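Local structure of D-isomer specific 2-hydroxyacid dehydrogenase family protein (Aeromonas salmonicida subsp. salmonicida, 3HG7) at residues A[74-79]-A[92-97]; A[51-56]-A[69-74]; A[15-20]-A[284-289]; A[99-104]-A[152-157]. The protein probably acts as an NAD-dependent oxidoreductase of the D-isomer specific 2-hydroxyacid dehydrogenase family. The protein carries 1 engineered substitution. All blocks are in the same frame, centred on the assembly; numbering follows the deposited sequence. Where two conformers were deposited one is given.

Interaction 1: residues A[74-79]-A[92-97]; sequences TYAGVD and LTNVRG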
loop_
_atom_site.group_PDB
_atom_site.type_symbol
_atom_site.label_atom_id
_atom_site.label_comp_id
_atom_site.label_asym_id
_atom_site.label_seq_id
_atom_site.Cartn_x
_atom_site.Cartn_y
_atom_site.Cartn_z
ATOM N N THR A 74 10.535 -2.122 -7.211
ATOM C CA THR A 74 9.285 -2.650 -7.770
ATOM C C THR A 74 8.172 -2.429 -6.776
ATOM O O THR A 74 7.004 -2.727 -7.054
ATOM C CB THR A 74 9.384 -4.208 -8.027
ATOM O OG1 THR A 74 9.803 -4.859 -6.821
ATOM C CG2 THR A 74 10.364 -4.508 -9.106
ATOM N N TYR A 75 8.525 -1.919 -5.607
ATOM C CA TYR A 75 7.545 -1.692 -4.547
ATOM C C TYR A 75 7.432 -0.213 -4.251
ATOM O O TYR A 75 8.382 0.579 -4.410
ATOM C CB TYR A 75 7.982 -2.370 -3.246
ATOM C CG TYR A 75 7.813 -3.843 -3.148
ATOM C CD1 TYR A 75 7.085 -4.551 -4.100
ATOM C CD2 TYR A 75 8.358 -4.542 -2.062
ATOM C CE1 TYR A 75 6.893 -5.931 -3.973
ATOM C CE2 TYR A 75 8.173 -5.920 -1.937
ATOM C CZ TYR A 75 7.442 -6.595 -2.897
ATOM O OH TYR A 75 7.230 -7.944 -2.796
ATOM N N ALA A 76 6.263 0.176 -3.755
ATOM C CA ALA A 76 6.098 1.532 -3.283
ATOM C C ALA A 76 6.948 1.775 -2.038
ATOM O O ALA A 76 7.538 2.833 -1.886
ATOM C CB ALA A 76 4.590 1.788 -2.954
ATOM N N GLY A 77 7.012 0.794 -1.146
ATOM C CA GLY A 77 7.706 0.992 0.128
ATOM C C GLY A 77 9.203 0.724 -0.003
ATOM O O GLY A 77 9.594 -0.346 -0.464
ATOM N N VAL A 78 10.030 1.667 0.434
ATOM C CA VAL A 78 11.498 1.551 0.263
ATOM C C VAL A 78 12.197 1.836 1.578
ATOM O O VAL A 78 13.400 2.052 1.615
ATOM C CB VAL A 78 12.075 2.492 -0.856
ATOM C CG1 VAL A 78 11.579 2.066 -2.248
ATOM C CG2 VAL A 78 11.764 3.985 -0.559
ATOM N N ASP A 79 11.435 1.838 2.679
ATOM C CA ASP A 79 12.023 2.219 3.962
ATOM C C ASP A 79 13.269 1.478 4.366
ATOM O O ASP A 79 14.144 2.046 5.012
ATOM C CB ASP A 79 10.988 2.190 5.086
ATOM C CG ASP A 79 10.064 3.356 5.017
ATOM O OD1 ASP A 79 9.116 3.301 4.205
ATOM O OD2 ASP A 79 10.302 4.339 5.751
ATOM N N LEU A 92 17.421 6.541 -6.264
ATOM C CA LEU A 92 16.382 5.534 -5.982
ATOM C C LEU A 92 15.017 6.063 -6.425
ATOM O O LEU A 92 14.647 7.194 -6.065
ATOM C CB LEU A 92 16.350 5.218 -4.484
ATOM C CG LEU A 92 15.243 4.275 -3.980
ATOM C CD1 LEU A 92 15.359 2.835 -4.553
ATOM C CD2 LEU A 92 15.351 4.301 -2.470
ATOM N N THR A 93 14.274 5.261 -7.199
ATOM C CA THR A 93 12.861 5.558 -7.479
ATOM C C THR A 93 11.958 4.427 -7.009
ATOM O O THR A 93 12.352 3.263 -7.001
ATOM C CB THR A 93 12.602 5.789 -8.971
ATOM O OG1 THR A 93 13.059 4.649 -9.683
ATOM C CG2 THR A 93 13.353 7.042 -9.485
ATOM N N ASN A 94 10.739 4.764 -6.621
ATOM C CA ASN A 94 9.802 3.723 -6.251
ATOM C C ASN A 94 8.707 3.665 -7.287
ATOM O O ASN A 94 8.850 4.268 -8.362
ATOM C CB ASN A 94 9.282 3.965 -4.841
ATOM C CG ASN A 94 8.315 5.130 -4.766
ATOM O OD1 ASN A 94 8.364 6.055 -5.586
ATOM N ND2 ASN A 94 7.431 5.102 -3.765
ATOM N N VAL A 95 7.615 2.958 -6.964
ATOM C CA VAL A 95 6.477 2.796 -7.842
ATOM C C VAL A 95 5.330 3.629 -7.253
ATOM O O VAL A 95 4.981 3.471 -6.073
ATOM C CB VAL A 95 6.079 1.243 -7.977
ATOM C CG1 VAL A 95 4.749 1.102 -8.674
ATOM C CG2 VAL A 95 7.129 0.509 -8.770
ATOM N N ARG A 96 4.811 4.576 -8.031
ATOM C CA ARG A 96 3.638 5.325 -7.591
ATOM C C ARG A 96 2.594 5.524 -8.681
ATOM O O ARG A 96 2.887 5.387 -9.860
ATOM C CB ARG A 96 4.048 6.640 -6.925
ATOM C CG ARG A 96 4.726 7.653 -7.825
ATOM C CD ARG A 96 4.321 9.034 -7.338
ATOM N NE ARG A 96 4.458 10.098 -8.340
ATOM C CZ ARG A 96 3.647 10.278 -9.385
ATOM N NH1 ARG A 96 2.631 9.450 -9.622
ATOM N NH2 ARG A 96 3.883 11.291 -10.220
ATOM N N GLY A 97 1.353 5.834 -8.279
ATOM C CA GLY A 97 0.340 6.209 -9.244
ATOM C C GLY A 97 -0.407 5.085 -9.950
ATOM O O GLY A 97 -1.318 5.355 -10.751
#
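Ala76 and Asn94 join the loop after strand 70-73 to the exit of strand 91-93, at the C-terminal ends of the strands of the parallel sheet in the first domain of a D-2-hydroxyacid dehydrogenase fold. In relatives this loop borders the substrate cleft between the two domains; here a glycerol, probably from the crystallisation liquor, lies about 4 Å from the Ala76 side chain. The tie is one nearly straight hydrogen bond, Asn94 ND2 to Ala76 O at 2.9 Å with 176° at the hydrogen. It lands on a lone pair in the carbonyl plane, and the acceptor lies within the amide plane of Asn94, which helps to fix the rotation of the amide. With CG between the backbone N and the carbonyl carbon (chi1 73°), the amide swings over to the loop while Asn94 CB rests against Tyr75 O at 3.5 Å. Deeper in, Val78 and Leu92 meet tip to tip, Val78 CB lying 4.1 Å from Leu92 CD2, and Val78 CG1 packs on Asn94 CB. Val95 CG2 abuts Thr74 O at 3.7 Å, an oxygen that is hydrogen-bonded to Ser284 OG. Ala76 CB sits 3.6 Å from Val95 O.

Interaction 2: residues A[51-56]-A[69-74]; sequences LMAEPA and SWFQST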
loop_
_atom_site.group_PDB
_atom_site.type_symbol
_atom_site.label_atom_id
_atom_site.label_comp_id
_atom_site.label_asym_id
_atom_site.label_seq_id
_atom_site.Cartn_x
_atom_site.Cartn_y
_atom_site.Cartn_z
ATOM N N LEU A 51 19.492 -1.046 -11.530
ATOM C CA LEU A 51 18.949 -2.226 -10.849
ATOM C C LEU A 51 17.409 -2.116 -10.784
ATOM O O LEU A 51 16.863 -1.037 -10.490
ATOM C CB LEU A 51 19.521 -2.274 -9.432
ATOM C CG LEU A 51 19.088 -3.452 -8.554
ATOM C CD1 LEU A 51 19.717 -4.748 -9.066
ATOM C CD2 LEU A 51 19.503 -3.177 -7.108
ATOM N N MET A 52 16.702 -3.212 -11.061
ATOM C CA MET A 52 15.255 -3.246 -10.750
ATOM C C MET A 52 15.017 -4.443 -9.830
ATOM O O MET A 52 15.368 -5.569 -10.201
ATOM C CB MET A 52 14.408 -3.385 -12.008
ATOM C CG MET A 52 12.873 -3.458 -11.690
ATOM S SD MET A 52 11.679 -2.591 -12.780
ATOM C CE MET A 52 12.024 -3.514 -14.256
ATOM N N ALA A 53 14.466 -4.188 -8.649
ATOM C CA ALA A 53 14.456 -5.202 -7.570
ATOM C C ALA A 53 13.461 -4.853 -6.510
ATOM O O ALA A 53 13.008 -3.711 -6.423
ATOM C CB ALA A 53 15.834 -5.283 -6.909
ATOM N N GLU A 54 13.121 -5.847 -5.684
ATOM C CA GLU A 54 12.405 -5.547 -4.445
ATOM C C GLU A 54 13.480 -5.042 -3.509
ATOM O O GLU A 54 14.606 -5.574 -3.510
ATOM C CB GLU A 54 11.724 -6.804 -3.879
ATOM C CG GLU A 54 10.402 -7.104 -4.540
ATOM C CD GLU A 54 10.569 -7.883 -5.827
ATOM O OE1 GLU A 54 10.986 -9.056 -5.742
ATOM O OE2 GLU A 54 10.198 -7.367 -6.907
ATOM N N PRO A 55 13.172 -3.984 -2.729
ATOM C CA PRO A 55 14.142 -3.463 -1.743
ATOM C C PRO A 55 14.793 -4.510 -0.856
ATOM O O PRO A 55 16.018 -4.491 -0.720
ATOM C CB PRO A 55 13.291 -2.528 -0.901
ATOM C CG PRO A 55 12.332 -1.977 -1.895
ATOM C CD PRO A 55 11.951 -3.168 -2.748
ATOM N N ALA A 56 14.004 -5.422 -0.271
ATOM C CA ALA A 56 14.597 -6.466 0.597
ATOM C C ALA A 56 15.583 -7.368 -0.138
ATOM O O ALA A 56 16.492 -7.903 0.461
ATOM C CB ALA A 56 13.528 -7.291 1.271
ATOM N N SER A 69 23.979 3.516 -10.523
ATOM C CA SER A 69 23.545 4.881 -10.778
ATOM C C SER A 69 22.068 5.097 -10.484
ATOM O O SER A 69 21.649 6.185 -10.012
ATOM C CB SER A 69 23.777 5.179 -12.268
ATOM O OG SER A 69 25.170 5.324 -12.477
ATOM N N TRP A 70 21.266 4.092 -10.837
ATOM C CA TRP A 70 19.801 4.157 -10.677
ATOM C C TRP A 70 19.175 2.788 -10.322
ATOM O O TRP A 70 19.382 1.773 -10.992
ATOM C CB TRP A 70 19.146 4.769 -11.912
ATOM C CG TRP A 70 17.667 4.656 -11.944
ATOM C CD1 TRP A 70 16.783 4.880 -10.912
ATOM C CD2 TRP A 70 16.883 4.252 -13.063
ATOM N NE1 TRP A 70 15.512 4.638 -11.336
ATOM C CE2 TRP A 70 15.545 4.234 -12.647
ATOM C CE3 TRP A 70 17.194 3.869 -14.375
ATOM C CZ2 TRP A 70 14.493 3.852 -13.502
ATOM C CZ3 TRP A 70 16.160 3.502 -15.226
ATOM C CH2 TRP A 70 14.818 3.507 -14.786
ATOM N N PHE A 71 18.418 2.799 -9.233
ATOM C CA PHE A 71 17.695 1.610 -8.723
ATOM C C PHE A 71 16.213 1.946 -8.787
ATOM O O PHE A 71 15.733 2.869 -8.125
ATOM C CB PHE A 71 18.135 1.390 -7.275
ATOM C CG PHE A 71 17.479 0.224 -6.561
ATOM C CD1 PHE A 71 16.485 -0.538 -7.144
ATOM C CD2 PHE A 71 17.832 -0.029 -5.247
ATOM C CE1 PHE A 71 15.850 -1.599 -6.412
ATOM C CE2 PHE A 71 17.223 -1.067 -4.525
ATOM C CZ PHE A 71 16.222 -1.833 -5.126
ATOM N N GLN A 72 15.502 1.221 -9.632
ATOM C CA GLN A 72 14.045 1.266 -9.678
ATOM C C GLN A 72 13.512 0.151 -8.772
ATOM O O GLN A 72 13.665 -1.049 -9.101
ATOM C CB GLN A 72 13.538 1.025 -11.091
ATOM C CG GLN A 72 11.986 0.940 -11.198
ATOM C CD GLN A 72 11.316 2.254 -10.882
ATOM O OE1 GLN A 72 11.589 3.290 -11.530
ATOM N NE2 GLN A 72 10.438 2.241 -9.870
ATOM N N SER A 73 12.928 0.550 -7.649
ATOM C CA SER A 73 12.200 -0.390 -6.762
ATOM C C SER A 73 10.899 -0.855 -7.420
ATOM O O SER A 73 10.238 -0.094 -8.112
ATOM C CB SER A 73 11.894 0.243 -5.400
ATOM O OG SER A 73 11.010 -0.594 -4.639
ATOM N N THR A 74 10.535 -2.122 -7.211
ATOM C CA THR A 74 9.285 -2.650 -7.770
ATOM C C THR A 74 8.172 -2.429 -6.776
ATOM O O THR A 74 7.004 -2.727 -7.054
ATOM C CB THR A 74 9.384 -4.208 -8.027
ATOM O OG1 THR A 74 9.803 -4.859 -6.821
ATOM C CG2 THR A 74 10.364 -4.508 -9.106
#
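Leu51 starts the pairing of two neighbouring parallel strands, 50-53 and 70-73, whose short axes approach to 4.6 Å, 20° from parallel. Its N binds Trp70 O and its O receives Gln72 N at 2.8 Å, so both backbone polar atoms of Leu51 are bonded to strand 70-73, on either side of Phe71. Its side chain runs alongside Phe71, both extended with CG anti to the backbone N, which sets Leu51 CD2 squarely over the ring centre, 3.8 Å from the Phe71 centroid: a CH-pi contact. Met52 points to the other face of the sheet. There its SD lies 3.9 Å from Gln72 CG, and its side chain crosses that of Thr74 at about a right angle, Met52 CG lying 3.8 Å from Thr74 CG2. Ala53 carries the register on, N to Gln72 O and O from Thr74 N, while its CB touches Phe71 CE1 at 3.7 Å; Ala53 O itself lies at the ring's edge, in its plane. Glu54, at the N-cap position of helix 55-58, folds back through a bend at chi2 (84°), and its OE2 accepts a short 2.5 Å bond from Thr74 OG1 on the anti lone pair. Ser12 OG shares that oxygen. Pro55 then lays CD and CG against Ser73 OG. With helix 55-58 between them the two strands make a beta-alpha-beta unit: strand 6-11 lies on the other side of strand 50-53 from 70-73, helix 55-58 packs on Leu51, Ala53 and Phe71, and helix 286-301 covers Met52, Trp70 and Gln72.

Interaction 3: residues A[15-20]-A[284-289]; sequences NAHYER and SFPDDV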
loop_
_atom_site.group_PDB
_atom_site.type_symbol
_atom_site.label_atom_id
_atom_site.label_comp_id
_atom_site.label_asym_id
_atom_site.label_seq_id
_atom_site.Cartn_x
_atom_site.Cartn_y
_atom_site.Cartn_z
ATOM N N ASN A 15 11.157 -11.681 -11.969
ATOM C CA ASN A 15 12.209 -11.636 -12.993
ATOM C C ASN A 15 11.809 -12.166 -14.374
ATOM O O ASN A 15 12.165 -11.576 -15.391
ATOM C CB ASN A 15 13.428 -12.442 -12.537
ATOM C CG ASN A 15 14.410 -11.623 -11.710
ATOM O OD1 ASN A 15 14.269 -10.411 -11.574
ATOM N ND2 ASN A 15 15.418 -12.295 -11.147
ATOM N N ALA A 16 11.154 -13.324 -14.412
ATOM C CA ALA A 16 10.830 -13.932 -15.683
ATOM C C ALA A 16 9.917 -13.001 -16.507
ATOM O O ALA A 16 10.158 -12.782 -17.703
ATOM C CB ALA A 16 10.208 -15.333 -15.485
ATOM N N HIS A 17 8.922 -12.424 -15.836
ATOM C CA HIS A 17 7.986 -11.491 -16.452
ATOM C C HIS A 17 8.741 -10.209 -16.850
ATOM O O HIS A 17 8.636 -9.749 -17.983
ATOM C CB HIS A 17 6.846 -11.178 -15.477
ATOM C CG HIS A 17 5.589 -10.675 -16.129
ATOM N ND1 HIS A 17 4.359 -10.684 -15.495
ATOM C CD2 HIS A 17 5.369 -10.172 -17.368
ATOM C CE1 HIS A 17 3.446 -10.178 -16.309
ATOM N NE2 HIS A 17 4.035 -9.864 -17.456
ATOM N N TYR A 18 9.519 -9.649 -15.931
ATOM C CA TYR A 18 10.298 -8.429 -16.282
ATOM C C TYR A 18 11.233 -8.629 -17.471
ATOM O O TYR A 18 11.378 -7.733 -18.335
ATOM C CB TYR A 18 11.069 -7.882 -15.063
ATOM C CG TYR A 18 10.136 -7.209 -14.091
ATOM C CD1 TYR A 18 9.334 -6.129 -14.507
ATOM C CD2 TYR A 18 10.055 -7.624 -12.761
ATOM C CE1 TYR A 18 8.429 -5.527 -13.627
ATOM C CE2 TYR A 18 9.184 -7.020 -11.877
ATOM C CZ TYR A 18 8.371 -5.965 -12.313
ATOM O OH TYR A 18 7.489 -5.333 -11.442
ATOM N N GLU A 19 11.918 -9.772 -17.496
ATOM C CA GLU A 19 12.874 -10.042 -18.581
ATOM C C GLU A 19 12.174 -10.095 -19.938
ATOM O O GLU A 19 12.689 -9.535 -20.916
ATOM C CB GLU A 19 13.651 -11.337 -18.315
ATOM C CG GLU A 19 14.663 -11.711 -19.383
ATOM C CD GLU A 19 15.476 -12.935 -19.005
ATOM O OE1 GLU A 19 14.869 -13.985 -18.751
ATOM O OE2 GLU A 19 16.719 -12.836 -18.968
ATOM N N ARG A 20 11.029 -10.779 -19.977
ATOM C CA ARG A 20 10.212 -10.862 -21.185
ATOM C C ARG A 20 9.790 -9.462 -21.617
ATOM O O ARG A 20 9.973 -9.097 -22.769
ATOM C CB ARG A 20 8.977 -11.746 -20.968
ATOM C CG ARG A 20 7.932 -11.670 -22.079
ATOM C CD ARG A 20 6.948 -12.831 -22.025
ATOM N NE ARG A 20 6.170 -12.857 -20.795
ATOM C CZ ARG A 20 5.251 -11.957 -20.464
ATOM N NH1 ARG A 20 5.002 -10.923 -21.257
ATOM N NH2 ARG A 20 4.591 -12.089 -19.325
ATOM N N SER A 284 2.204 -4.968 -7.152
ATOM C CA SER A 284 2.875 -4.211 -8.215
ATOM C C SER A 284 2.931 -5.127 -9.418
ATOM O O SER A 284 3.798 -6.027 -9.482
ATOM C CB SER A 284 4.337 -3.878 -7.815
ATOM O OG SER A 284 4.386 -2.878 -6.799
ATOM N N PHE A 285 2.036 -4.919 -10.369
ATOM C CA PHE A 285 1.925 -5.815 -11.501
ATOM C C PHE A 285 3.009 -5.500 -12.508
ATOM O O PHE A 285 3.241 -4.306 -12.791
ATOM C CB PHE A 285 0.525 -5.732 -12.109
ATOM C CG PHE A 285 -0.493 -6.522 -11.321
ATOM C CD1 PHE A 285 -0.774 -7.850 -11.651
ATOM C CD2 PHE A 285 -1.107 -5.969 -10.201
ATOM C CE1 PHE A 285 -1.692 -8.578 -10.892
ATOM C CE2 PHE A 285 -2.023 -6.714 -9.442
ATOM C CZ PHE A 285 -2.307 -8.001 -9.800
ATOM N N PRO A 286 3.702 -6.538 -13.036
ATOM C CA PRO A 286 4.917 -6.225 -13.803
ATOM C C PRO A 286 4.633 -5.400 -15.051
ATOM O O PRO A 286 5.424 -4.524 -15.377
ATOM C CB PRO A 286 5.477 -7.602 -14.173
ATOM C CG PRO A 286 4.989 -8.489 -13.068
ATOM C CD PRO A 286 3.613 -7.980 -12.704
ATOM N N ASP A 287 3.502 -5.647 -15.717
ATOM C CA ASP A 287 3.145 -4.858 -16.899
ATOM C C ASP A 287 3.150 -3.365 -16.576
ATOM O O ASP A 287 3.637 -2.555 -17.373
ATOM C CB ASP A 287 1.793 -5.294 -17.498
ATOM C CG ASP A 287 1.840 -6.697 -18.104
ATOM O OD1 ASP A 287 1.763 -7.683 -17.340
ATOM O OD2 ASP A 287 1.930 -6.829 -19.342
ATOM N N ASP A 288 2.643 -2.981 -15.409
ATOM C CA ASP A 288 2.610 -1.556 -15.079
ATOM C C ASP A 288 3.927 -1.020 -14.548
ATOM O O ASP A 288 4.294 0.123 -14.829
ATOM C CB ASP A 288 1.504 -1.254 -14.093
ATOM C CG ASP A 288 0.129 -1.358 -14.728
ATOM O OD1 ASP A 288 0.018 -1.432 -15.972
ATOM O OD2 ASP A 288 -0.845 -1.346 -13.983
ATOM N N VAL A 289 4.630 -1.850 -13.788
ATOM C CA VAL A 289 5.939 -1.456 -13.264
ATOM C C VAL A 289 6.950 -1.331 -14.431
ATOM O O VAL A 289 7.766 -0.421 -14.443
ATOM C CB VAL A 289 6.454 -2.447 -12.183
ATOM C CG1 VAL A 289 7.880 -2.071 -11.720
ATOM C CG2 VAL A 289 5.526 -2.483 -10.976
HETATM O O HOH W 1 6.580 -6.811 -9.392
#
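His17 reaches from helix 15-24 onto Pro286, the first residue of helix 286-301. Its CB lies 4.0 Å from Pro286 CB, and with CG anti to the backbone N (chi1 -158°) the ring swings out over the proline. CG then comes within 3.6 Å of Pro286 CB, and ND1 approaches Pro286 CG to 3.3 Å. Pro286 CB is set under one face of the imidazole, offset toward the rim, a CH-pi contact. Further out, CE1 and NE2 come up to the Asp287 carboxylate, with NE2 3.2 Å from Asp287 OD1 and the ring and carboxylate planes 78° apart. This is where the chain, after completing the seven-stranded sheet of the probable NAD-binding domain, returns to its first domain: helix 286-301 leans on the five-stranded sheet, and its N-terminal turn meets helix 15-24. The same proline serves a second ring. Pro286 CB also lies over a face of Tyr18, 4.0 Å from that ring's centroid. The phenol reaches past it until Tyr18 OH is 3.2 Å from Val289 CB, near the ring plane. There the hydroxyl donates to a water at 2.7 Å, and the water in turn donates to Ser284 O at 2.9 Å.

Interaction 4: residues A[99-104]-A[152-157]; sequences FGPLMS and GQHIAH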
loop_
_atom_site.group_PDB
_atom_site.type_symbol
_atom_site.label_atom_id
_atom_site.label_comp_id
_atom_site.label_asym_id
_atom_site.label_seq_id
_atom_site.Cartn_x
_atom_site.Cartn_y
_atom_site.Cartn_z
ATOM N N PHE A 99 -1.873 2.316 -8.237
ATOM C CA PHE A 99 -2.531 1.462 -7.247
ATOM C C PHE A 99 -3.953 1.868 -6.924
ATOM O O PHE A 99 -4.577 1.202 -6.117
ATOM C CB PHE A 99 -1.734 1.409 -5.947
ATOM C CG PHE A 99 -0.315 0.967 -6.136
ATOM C CD1 PHE A 99 0.721 1.901 -6.100
ATOM C CD2 PHE A 99 -0.028 -0.368 -6.395
ATOM C CE1 PHE A 99 2.024 1.497 -6.261
ATOM C CE2 PHE A 99 1.298 -0.785 -6.587
ATOM C CZ PHE A 99 2.317 0.174 -6.527
ATOM N N GLY A 100 -4.450 2.946 -7.536
ATOM C CA GLY A 100 -5.840 3.410 -7.287
ATOM C C GLY A 100 -6.930 2.346 -7.482
ATOM O O GLY A 100 -7.657 1.992 -6.541
ATOM N N PRO A 101 -7.094 1.854 -8.717
ATOM C CA PRO A 101 -8.094 0.826 -8.967
ATOM C C PRO A 101 -7.965 -0.427 -8.103
ATOM O O PRO A 101 -8.979 -0.997 -7.712
ATOM C CB PRO A 101 -7.864 0.477 -10.443
ATOM C CG PRO A 101 -7.338 1.697 -11.049
ATOM C CD PRO A 101 -6.608 2.471 -9.962
ATOM N N LEU A 102 -6.739 -0.870 -7.823
ATOM C CA LEU A 102 -6.536 -2.065 -7.042
ATOM C C LEU A 102 -6.947 -1.836 -5.615
ATOM O O LEU A 102 -7.564 -2.723 -4.993
ATOM C CB LEU A 102 -5.051 -2.488 -7.106
ATOM C CG LEU A 102 -4.722 -3.158 -8.432
ATOM C CD1 LEU A 102 -3.152 -3.256 -8.498
ATOM C CD2 LEU A 102 -5.331 -4.538 -8.577
ATOM N N MET A 103 -6.651 -0.646 -5.091
ATOM C CA MET A 103 -7.104 -0.331 -3.746
ATOM C C MET A 103 -8.623 -0.172 -3.640
ATOM O O MET A 103 -9.175 -0.615 -2.670
ATOM C CB MET A 103 -6.383 0.871 -3.129
ATOM C CG MET A 103 -5.099 0.435 -2.454
ATOM S SD MET A 103 -5.290 -0.655 -1.028
ATOM C CE MET A 103 -3.581 -0.460 -0.534
ATOM N N SER A 104 -9.278 0.433 -4.634
ATOM C CA SER A 104 -10.777 0.448 -4.662
ATOM C C SER A 104 -11.384 -0.976 -4.603
ATOM O O SER A 104 -12.355 -1.228 -3.879
ATOM C CB SER A 104 -11.269 1.157 -5.908
ATOM O OG SER A 104 -11.241 2.552 -5.695
ATOM N N GLY A 152 -6.184 7.637 -2.523
ATOM C CA GLY A 152 -7.355 8.220 -1.833
ATOM C C GLY A 152 -8.426 8.658 -2.803
ATOM O O GLY A 152 -9.627 8.391 -2.587
ATOM N N GLN A 153 -7.998 9.350 -3.861
ATOM C CA GLN A 153 -8.918 9.798 -4.908
ATOM C C GLN A 153 -9.659 8.646 -5.585
ATOM O O GLN A 153 -10.862 8.726 -5.795
ATOM C CB GLN A 153 -8.209 10.643 -5.959
ATOM C CG GLN A 153 -7.876 12.052 -5.514
ATOM C CD GLN A 153 -6.842 12.683 -6.420
ATOM O OE1 GLN A 153 -7.063 12.826 -7.629
ATOM N NE2 GLN A 153 -5.687 13.039 -5.852
ATOM N N HIS A 154 -8.964 7.562 -5.924
ATOM C CA HIS A 154 -9.695 6.486 -6.609
ATOM C C HIS A 154 -10.766 5.851 -5.700
ATOM O O HIS A 154 -11.917 5.631 -6.133
ATOM C CB HIS A 154 -8.774 5.432 -7.224
ATOM C CG HIS A 154 -9.416 4.673 -8.346
ATOM N ND1 HIS A 154 -10.313 3.647 -8.131
ATOM C CD2 HIS A 154 -9.306 4.802 -9.692
ATOM C CE1 HIS A 154 -10.722 3.174 -9.295
ATOM N NE2 HIS A 154 -10.130 3.860 -10.259
ATOM N N ILE A 155 -10.403 5.628 -4.436
ATOM C CA ILE A 155 -11.338 5.053 -3.458
ATOM C C ILE A 155 -12.490 6.018 -3.271
ATOM O O ILE A 155 -13.640 5.607 -3.007
ATOM C CB ILE A 155 -10.648 4.802 -2.095
ATOM C CG1 ILE A 155 -9.503 3.775 -2.236
ATOM C CG2 ILE A 155 -11.630 4.275 -1.058
ATOM C CD1 ILE A 155 -8.549 3.841 -1.100
ATOM N N ALA A 156 -12.190 7.307 -3.394
ATOM C CA ALA A 156 -13.220 8.352 -3.327
ATOM C C ALA A 156 -14.239 8.246 -4.462
ATOM O O ALA A 156 -15.470 8.226 -4.209
ATOM C CB ALA A 156 -12.571 9.721 -3.298
ATOM N N HIS A 157 -13.759 8.163 -5.703
ATOM C CA HIS A 157 -14.677 8.016 -6.844
ATOM C C HIS A 157 -15.549 6.767 -6.722
ATOM O O HIS A 157 -16.731 6.787 -7.091
ATOM C CB HIS A 157 -13.922 8.007 -8.170
ATOM C CG HIS A 157 -13.448 9.366 -8.595
ATOM N ND1 HIS A 157 -12.192 9.848 -8.286
ATOM C CD2 HIS A 157 -14.082 10.367 -9.254
ATOM C CE1 HIS A 157 -12.059 11.072 -8.773
ATOM N NE2 HIS A 157 -13.193 11.409 -9.362
#
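Gly100 and His154 face each other, CA atoms 5.0 Å apart, where the short axes of helices 100-115 and 150-161 pass within 8.0 Å at a crossing angle of -51°. Helix 150-161 follows strand 142-146 of the Rossmann-type, probably NAD-binding, domain, and its Gly152 probably ends a GxGxxG glycine motif, of the kind that in this fold approaches the dinucleotide. Gly100 has no side chain to hold the helices apart, and His154 CB settles 3.6 Å from Gly100 CA. The imidazole then extends along the first turn of helix 100-115, CG anti to its backbone N (chi1 -157°), and lies flat against the backbone: Pro101 N is over the ring centre and Pro101 CA makes a CH-pi contact 3.7 Å from the centroid. Pro101 CG and CD lie over the same face, nearest His154 NE2 and CD2. A hydrogen bond in the ring plane helps to fix its rotation, Ser104 OG to His154 ND1 at 2.8 Å, in which either atom could be the donor. Ser104 OG is bonded a second time, to Thr158 OG1 one turn further along helix 150-161, and Thr158 OG1 is also bound to His154 O. Beneath this polar cluster Ile155, which also packs on Leu143 and Ile145 of strand 142-146, sends its CD1 to within 4.2 Å of Met103 CB.

How the interactions relate
Interactions 1 and 2 form one continuous piece of the five-stranded sheet: they share Thr74, and Thr93 O lies 2.8 Å from Ser73 N, a probable hydrogen bond between neighbouring strands. Interaction 3 lies against the same sheet, with Met52 CE 3.8 Å from Tyr18 CD1, and Ser284 OG probably bonds Thr74 O at 2.6 Å. Interaction 4 lies in the second domain, its centre about 25 Å from that of interaction 2, yet its own Phe99 reaches back to interactions 1 and 3: Phe99 CE1 is 4.2 Å from Ala76 CB and Phe99 CZ 3.7 Å from Ser284 OG. Glycerol, perhaps marking the interdomain cleft, lies near Ala76 in interaction 1 and near Met103 in interaction 4.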